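Local coordinates for protein Cbs-cp12 (Microcystis aeruginosa PCC 7806, PDB 5NMU) that probably takes part in the redox regulation of photosynthesis, as a hexameric fusion of paired CBS domains with a CP12 domain, at residues F65-P69 with K70-V74; V16-R19 with G20-V24. All blocks are in the same frame, centred on the assembly; numbering follows the deposited sequence.

Contact 1 of 2, residues F65-P69 with K70-V74; sequences FGHDP and KTMRV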
ATOM      1  N   PHE A  65      -6.576  18.860   3.133  1.00 43.65           N
ATOM      2  CA  PHE A  65      -7.958  18.795   3.695  1.00 45.38           C
ATOM      3  C   PHE A  65      -8.457  20.132   4.152  1.00 45.77           C
ATOM      4  O   PHE A  65      -9.416  20.210   4.888  1.00 48.93           O
ATOM      5  CB  PHE A  65      -8.025  17.758   4.840  1.00 46.97           C
ATOM      6  CG  PHE A  65      -7.867  16.402   4.338  1.00 49.15           C
ATOM      7  CD1 PHE A  65      -8.954  15.696   3.907  1.00 50.29           C
ATOM      8  CD2 PHE A  65      -6.581  15.882   4.130  1.00 52.87           C
ATOM      9  CE1 PHE A  65      -8.805  14.444   3.316  1.00 52.28           C
ATOM     10  CE2 PHE A  65      -6.410  14.649   3.541  1.00 53.97           C
ATOM     11  CZ  PHE A  65      -7.528  13.920   3.131  1.00 55.46           C
ATOM     12  N   GLY A  66      -7.791  21.195   3.723  1.00 44.45           N
ATOM     13  CA  GLY A  66      -8.083  22.516   4.191  1.00 45.17           C
ATOM     14  C   GLY A  66      -8.196  22.752   5.672  1.00 45.06           C
ATOM     15  O   GLY A  66      -8.887  23.679   6.065  1.00 45.11           O
ATOM     16  N   HIS A  67      -7.531  21.954   6.501  1.00 44.46           N
ATOM     17  CA  HIS A  67      -7.527  22.211   7.941  1.00 45.54           C
ATOM     18  C   HIS A  67      -6.750  23.485   8.228  1.00 45.20           C
ATOM     19  O   HIS A  67      -5.956  23.944   7.404  1.00 43.72           O
ATOM     20  CB  HIS A  67      -6.938  21.037   8.721  1.00 46.70           C
ATOM     21  CG  HIS A  67      -7.759  19.795   8.639  1.00 47.55           C
ATOM     22  ND1 HIS A  67      -7.206  18.537   8.485  1.00 48.73           N
ATOM     23  CD2 HIS A  67      -9.099  19.617   8.669  1.00 49.38           C
ATOM     24  CE1 HIS A  67      -8.175  17.637   8.433  1.00 48.32           C
ATOM     25  NE2 HIS A  67      -9.330  18.272   8.531  1.00 49.47           N
ATOM     26  N   ASP A  68      -7.021  24.065   9.385  1.00 46.36           N
ATOM     27  CA  ASP A  68      -6.378  25.296   9.833  1.00 47.83           C
ATOM     28  C   ASP A  68      -5.109  25.049  10.649  1.00 47.10           C
ATOM     29  O   ASP A  68      -5.195  24.671  11.821  1.00 48.01           O
ATOM     30  CB  ASP A  68      -7.350  26.109  10.690  1.00 50.68           C
ATOM     31  CG  ASP A  68      -6.791  27.482  11.081  1.00 52.32           C
ATOM     32  OD1 ASP A  68      -5.609  27.810  10.782  1.00 52.20           O
ATOM     33  OD2 ASP A  68      -7.565  28.248  11.669  1.00 54.69           O
ATOM     34  N   PRO A  69      -3.925  25.351  10.065  1.00 45.64           N
ATOM     35  CA  PRO A  69      -2.712  25.103  10.811  1.00 45.49           C
ATOM     36  C   PRO A  69      -2.552  25.890  12.113  1.00 46.81           C
ATOM     37  O   PRO A  69      -1.715  25.501  12.975  1.00 46.12           O
ATOM     38  CB  PRO A  69      -1.595  25.493   9.811  1.00 45.24           C
ATOM     39  CG  PRO A  69      -2.245  25.627   8.489  1.00 43.77           C
ATOM     40  CD  PRO A  69      -3.631  26.079   8.815  1.00 44.74           C
ATOM     41  N   LYS A  70      -3.318  26.971  12.270  1.00 47.08           N
ATOM     42  CA  LYS A  70      -3.178  27.834  13.453  1.00 49.05           C
ATOM     43  C   LYS A  70      -3.805  27.195  14.672  1.00 49.85           C
ATOM     44  O   LYS A  70      -3.440  27.530  15.781  1.00 53.26           O
ATOM     45  CB  LYS A  70      -3.746  29.234  13.177  1.00 50.22           C
ATOM     46  CG  LYS A  70      -3.004  29.974  12.047  1.00 50.52           C
ATOM     47  CD  LYS A  70      -3.503  31.416  11.813  1.00 52.57           C
ATOM     48  CE  LYS A  70      -4.950  31.465  11.262  1.00 54.92           C
ATOM     49  NZ  LYS A  70      -5.240  30.629  10.026  1.00 53.89           N
ATOM     50  N   THR A  71      -4.711  26.244  14.473  1.00 51.02           N
ATOM     51  CA  THR A  71      -5.331  25.508  15.576  1.00 53.07           C
ATOM     52  C   THR A  71      -4.830  24.100  15.665  1.00 52.66           C
ATOM     53  O   THR A  71      -4.640  23.626  16.771  1.00 57.90           O
ATOM     54  CB  THR A  71      -6.869  25.432  15.467  1.00 54.09           C
ATOM     55  OG1 THR A  71      -7.216  25.063  14.136  1.00 53.00           O
ATOM     56  CG2 THR A  71      -7.510  26.761  15.820  1.00 55.04           C
ATOM     57  N   MET A  72      -4.597  23.418  14.547  1.00 53.41           N
ATOM     58  CA  MET A  72      -3.966  22.051  14.598  1.00 51.01           C
ATOM     59  C   MET A  72      -2.570  22.016  15.271  1.00 49.97           C
ATOM     60  O   MET A  72      -1.750  22.931  15.100  1.00 48.20           O
ATOM     61  CB  MET A  72      -3.845  21.462  13.193  1.00 52.28           C
ATOM     62  CG  MET A  72      -5.128  20.901  12.611  1.00 54.00           C
ATOM     63  SD  MET A  72      -4.773  19.731  11.271  1.00 56.03           S
ATOM     64  CE  MET A  72      -4.461  18.171  12.073  1.00 53.54           C
ATOM     65  N   ARG A  73      -2.280  20.927  15.993  1.00 47.58           N
ATOM     66  CA  ARG A  73      -1.003  20.784  16.691  1.00 46.21           C
ATOM     67  C   ARG A  73      -0.121  19.742  16.009  1.00 43.29           C
ATOM     68  O   ARG A  73      -0.608  18.881  15.300  1.00 41.57           O
ATOM     69  CB  ARG A  73      -1.242  20.373  18.135  1.00 48.35           C
ATOM     70  CG  ARG A  73      -2.082  21.368  18.935  1.00 51.04           C
ATOM     71  CD  ARG A  73      -1.342  22.656  19.223  1.00 53.13           C
ATOM     72  NE  ARG A  73      -2.159  23.576  20.020  1.00 56.19           N
ATOM     73  CZ  ARG A  73      -1.724  24.697  20.585  1.00 57.79           C
ATOM     74  NH1 ARG A  73      -0.455  25.105  20.472  1.00 58.37           N
ATOM     75  NH2 ARG A  73      -2.572  25.415  21.290  1.00 59.48           N
ATOM     76  N   VAL A  74       1.181  19.846  16.243  1.00 42.20           N
ATOM     77  CA  VAL A  74       2.171  18.969  15.644  1.00 40.25           C
ATOM     78  C   VAL A  74       1.915  17.525  16.040  1.00 39.58           C
ATOM     79  O   VAL A  74       1.978  16.639  15.197  1.00 37.13           O
ATOM     80  CB  VAL A  74       3.608  19.390  16.010  1.00 40.99           C
ATOM     81  CG1 VAL A  74       4.640  18.320  15.634  1.00 38.94           C
ATOM     82  CG2 VAL A  74       3.945  20.682  15.288  1.00 41.98           C
TER
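The imidazole of His67 meets the thioether of Met72 obliquely, SD lying 4.6 Å from the ring centroid, while CB of Phe65 leans over the rim of one ring face. SD also rests against CB of His67, and the ring is tethered by its ND1 to the backbone oxygen of Lys61. The second flat group, the carboxylate of Asp68, is gripped through OD1 from opposite faces: Lys70 N, 2.9 Å from Asp68 OD1, sits well above the plane, and the ammonium NZ of Lys70 closes a salt bridge from the syn side. Lys70 folds back at chi3 and chi4 (-67° and -52°), which brings NZ to the carboxylate; NZ also gives a hydrogen bond to the backbone oxygen of Val130 of a second subunit. The bond from Lys70 N to OD1 makes an Asx turn, just past the Schellman motif that ends helix 55-63 with Gly66 as its C-prime residue. Asp68 O accepts three bonds, from Thr71 N, Thr71 OG1 and, nearly straight at 176°, Met72 N. With an alanine at Asp68, Lys70 N and NZ would probably lose their shared acceptor, though the carbonyl would remain. Pro69 packs on Val24 and Val62, and on Phe129 of the second subunit.

Contact 2 of 2, residues V16-R19 with G20-V24; sequences VTIR and GSATV
The carbonyl oxygen of Arg19 accepts the amide of Ala22, with Ala22 N 3.2 Å from Arg19 O, and this bond closes a type I beta turn over Gly20 and Ser21. The N-H points well at the oxygen, at 162°, yet the donor stands above the carbonyl plane instead of on a lone pair. The turn also folds apolar groups together: CG1 of Ile18 lies 3.7 Å from CB of Ala22, with CD1 alongside at a like distance. Ile18 CG1 runs anti to the backbone N (chi1 -166°), which places CG1 against the alanine methyl, and the same side chain packs on Ala27 and Leu39. On the polar side, Ser21 OG comes to 3.7 Å from CB of Arg19 and lies at the edge of the guanidinium, near its plane. Both groups converge on Glu143 of a third subunit, another copy of the protein, whose OE1 takes a salt bridge from Arg19 NE and a hydrogen bond from Ser21 OG. Arg19 NH1 has a further carboxylate in Glu42 of its own chain. Beyond the turn, Thr23 serves as N-cap, its OG1 accepting from Asp26 N. A short strand, a beta turn and a capped helix thus follow in succession, the strand-to-helix passage at the start of a CBS domain.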
ATOM      1  N   VAL A  16      17.016  21.345  13.748  1.00 52.16           N
ATOM      2  CA  VAL A  16      16.097  22.186  14.492  1.00 51.38           C
ATOM      3  C   VAL A  16      15.039  21.262  15.034  1.00 50.03           C
ATOM      4  O   VAL A  16      14.586  20.345  14.292  1.00 50.70           O
ATOM      5  CB  VAL A  16      15.334  23.136  13.511  1.00 51.12           C
ATOM      6  CG1 VAL A  16      14.563  24.188  14.288  1.00 52.37           C
ATOM      7  CG2 VAL A  16      16.319  23.809  12.578  1.00 51.82           C
ATOM      8  N   THR A  17      14.625  21.505  16.283  1.00 47.71           N
ATOM      9  CA  THR A  17      13.561  20.738  16.897  1.00 45.38           C
ATOM     10  C   THR A  17      12.320  21.628  17.143  1.00 45.94           C
ATOM     11  O   THR A  17      12.402  22.838  17.052  1.00 45.98           O
ATOM     12  CB  THR A  17      14.010  20.097  18.219  1.00 44.39           C
ATOM     13  OG1 THR A  17      14.187  21.093  19.170  1.00 45.21           O
ATOM     14  CG2 THR A  17      15.332  19.358  18.093  1.00 44.24           C
ATOM     15  N   ILE A  18      11.190  20.995  17.461  1.00 43.67           N
ATOM     16  CA  ILE A  18       9.964  21.698  17.877  1.00 42.89           C
ATOM     17  C   ILE A  18       9.219  20.823  18.876  1.00 43.41           C
ATOM     18  O   ILE A  18       9.409  19.569  18.923  1.00 42.31           O
ATOM     19  CB  ILE A  18       9.080  22.045  16.644  1.00 41.93           C
ATOM     20  CG1 ILE A  18       7.989  23.068  17.009  1.00 42.32           C
ATOM     21  CG2 ILE A  18       8.485  20.806  15.996  1.00 40.24           C
ATOM     22  CD1 ILE A  18       7.308  23.642  15.800  1.00 42.51           C
ATOM     23  N   ARG A  19       8.403  21.430  19.712  1.00 42.94           N
ATOM     24  CA  ARG A  19       7.634  20.614  20.644  1.00 44.87           C
ATOM     25  C   ARG A  19       6.398  20.062  19.941  1.00 43.31           C
ATOM     26  O   ARG A  19       5.898  20.660  19.005  1.00 41.43           O
ATOM     27  CB  ARG A  19       7.270  21.403  21.889  1.00 49.68           C
ATOM     28  CG  ARG A  19       8.508  21.877  22.667  1.00 53.67           C
ATOM     29  CD  ARG A  19       8.150  22.362  24.078  1.00 57.89           C
ATOM     30  NE  ARG A  19       7.763  21.219  24.903  1.00 61.62           N
ATOM     31  CZ  ARG A  19       8.613  20.327  25.445  1.00 65.74           C
ATOM     32  NH1 ARG A  19       9.947  20.437  25.299  1.00 66.48           N
ATOM     33  NH2 ARG A  19       8.123  19.318  26.161  1.00 66.67           N
ATOM     34  N   GLY A  20       5.965  18.877  20.365  1.00 41.44           N
ATOM     35  CA  GLY A  20       4.756  18.262  19.913  1.00 40.76           C
ATOM     36  C   GLY A  20       3.502  19.105  20.135  1.00 41.87           C
ATOM     37  O   GLY A  20       2.543  18.992  19.359  1.00 39.83           O
ATOM     38  N   SER A  21       3.527  19.933  21.177  1.00 43.21           N
ATOM     39  CA  SER A  21       2.433  20.808  21.539  1.00 45.17           C
ATOM     40  C   SER A  21       2.342  22.056  20.681  1.00 45.16           C
ATOM     41  O   SER A  21       1.391  22.791  20.809  1.00 47.70           O
ATOM     42  CB  SER A  21       2.586  21.222  22.988  1.00 47.67           C
ATOM     43  OG  SER A  21       3.859  21.798  23.171  1.00 48.01           O
ATOM     44  N   ALA A  22       3.342  22.326  19.831  1.00 44.59           N
ATOM     45  CA  ALA A  22       3.333  23.540  19.033  1.00 43.68           C
ATOM     46  C   ALA A  22       2.288  23.400  17.939  1.00 42.53           C
ATOM     47  O   ALA A  22       1.900  22.275  17.561  1.00 41.21           O
ATOM     48  CB  ALA A  22       4.676  23.783  18.396  1.00 43.05           C
ATOM     49  N   THR A  23       1.881  24.539  17.397  1.00 42.92           N
ATOM     50  CA  THR A  23       0.847  24.554  16.349  1.00 42.15           C
ATOM     51  C   THR A  23       1.543  24.210  15.039  1.00 40.90           C
ATOM     52  O   THR A  23       2.759  24.502  14.876  1.00 40.42           O
ATOM     53  CB  THR A  23       0.192  25.936  16.205  1.00 43.54           C
ATOM     54  OG1 THR A  23       1.174  26.900  15.789  1.00 42.66           O
ATOM     55  CG2 THR A  23      -0.455  26.388  17.537  1.00 44.66           C
ATOM     56  N   VAL A  24       0.778  23.671  14.094  1.00 39.17           N
ATOM     57  CA  VAL A  24       1.298  23.392  12.775  1.00 38.96           C
ATOM     58  C   VAL A  24       1.775  24.724  12.132  1.00 40.57           C
ATOM     59  O   VAL A  24       2.791  24.766  11.437  1.00 40.84           O
ATOM     60  CB  VAL A  24       0.259  22.582  11.946  1.00 38.54           C
ATOM     61  CG1 VAL A  24       0.643  22.427  10.469  1.00 37.42           C
ATOM     62  CG2 VAL A  24       0.007  21.228  12.588  1.00 38.32           C
TER

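From the N terminus, contact 2 comes first: its turn joins strand 17-18 to helix 24-34 and is complete before contact 1 begins, so the two are in series and neither nests in nor crosses the other. Strands 38-41 and 51-54 and helix 55-63 intervene, after which contact 1 folds the loop leading on toward helix 91-101. Though distant in sequence, the two lie side by side, the centres of contact 1 and contact 2 being about 13 Å apart. Probable backbone hydrogen bonds join them: Met72 O is 2.8 Å from Val24 N, and Val74 N is 2.9 Å from Ala22 O. The later loop is thereby tied to the start of helix 24-34, with Arg73 beside Ser21 and Thr23.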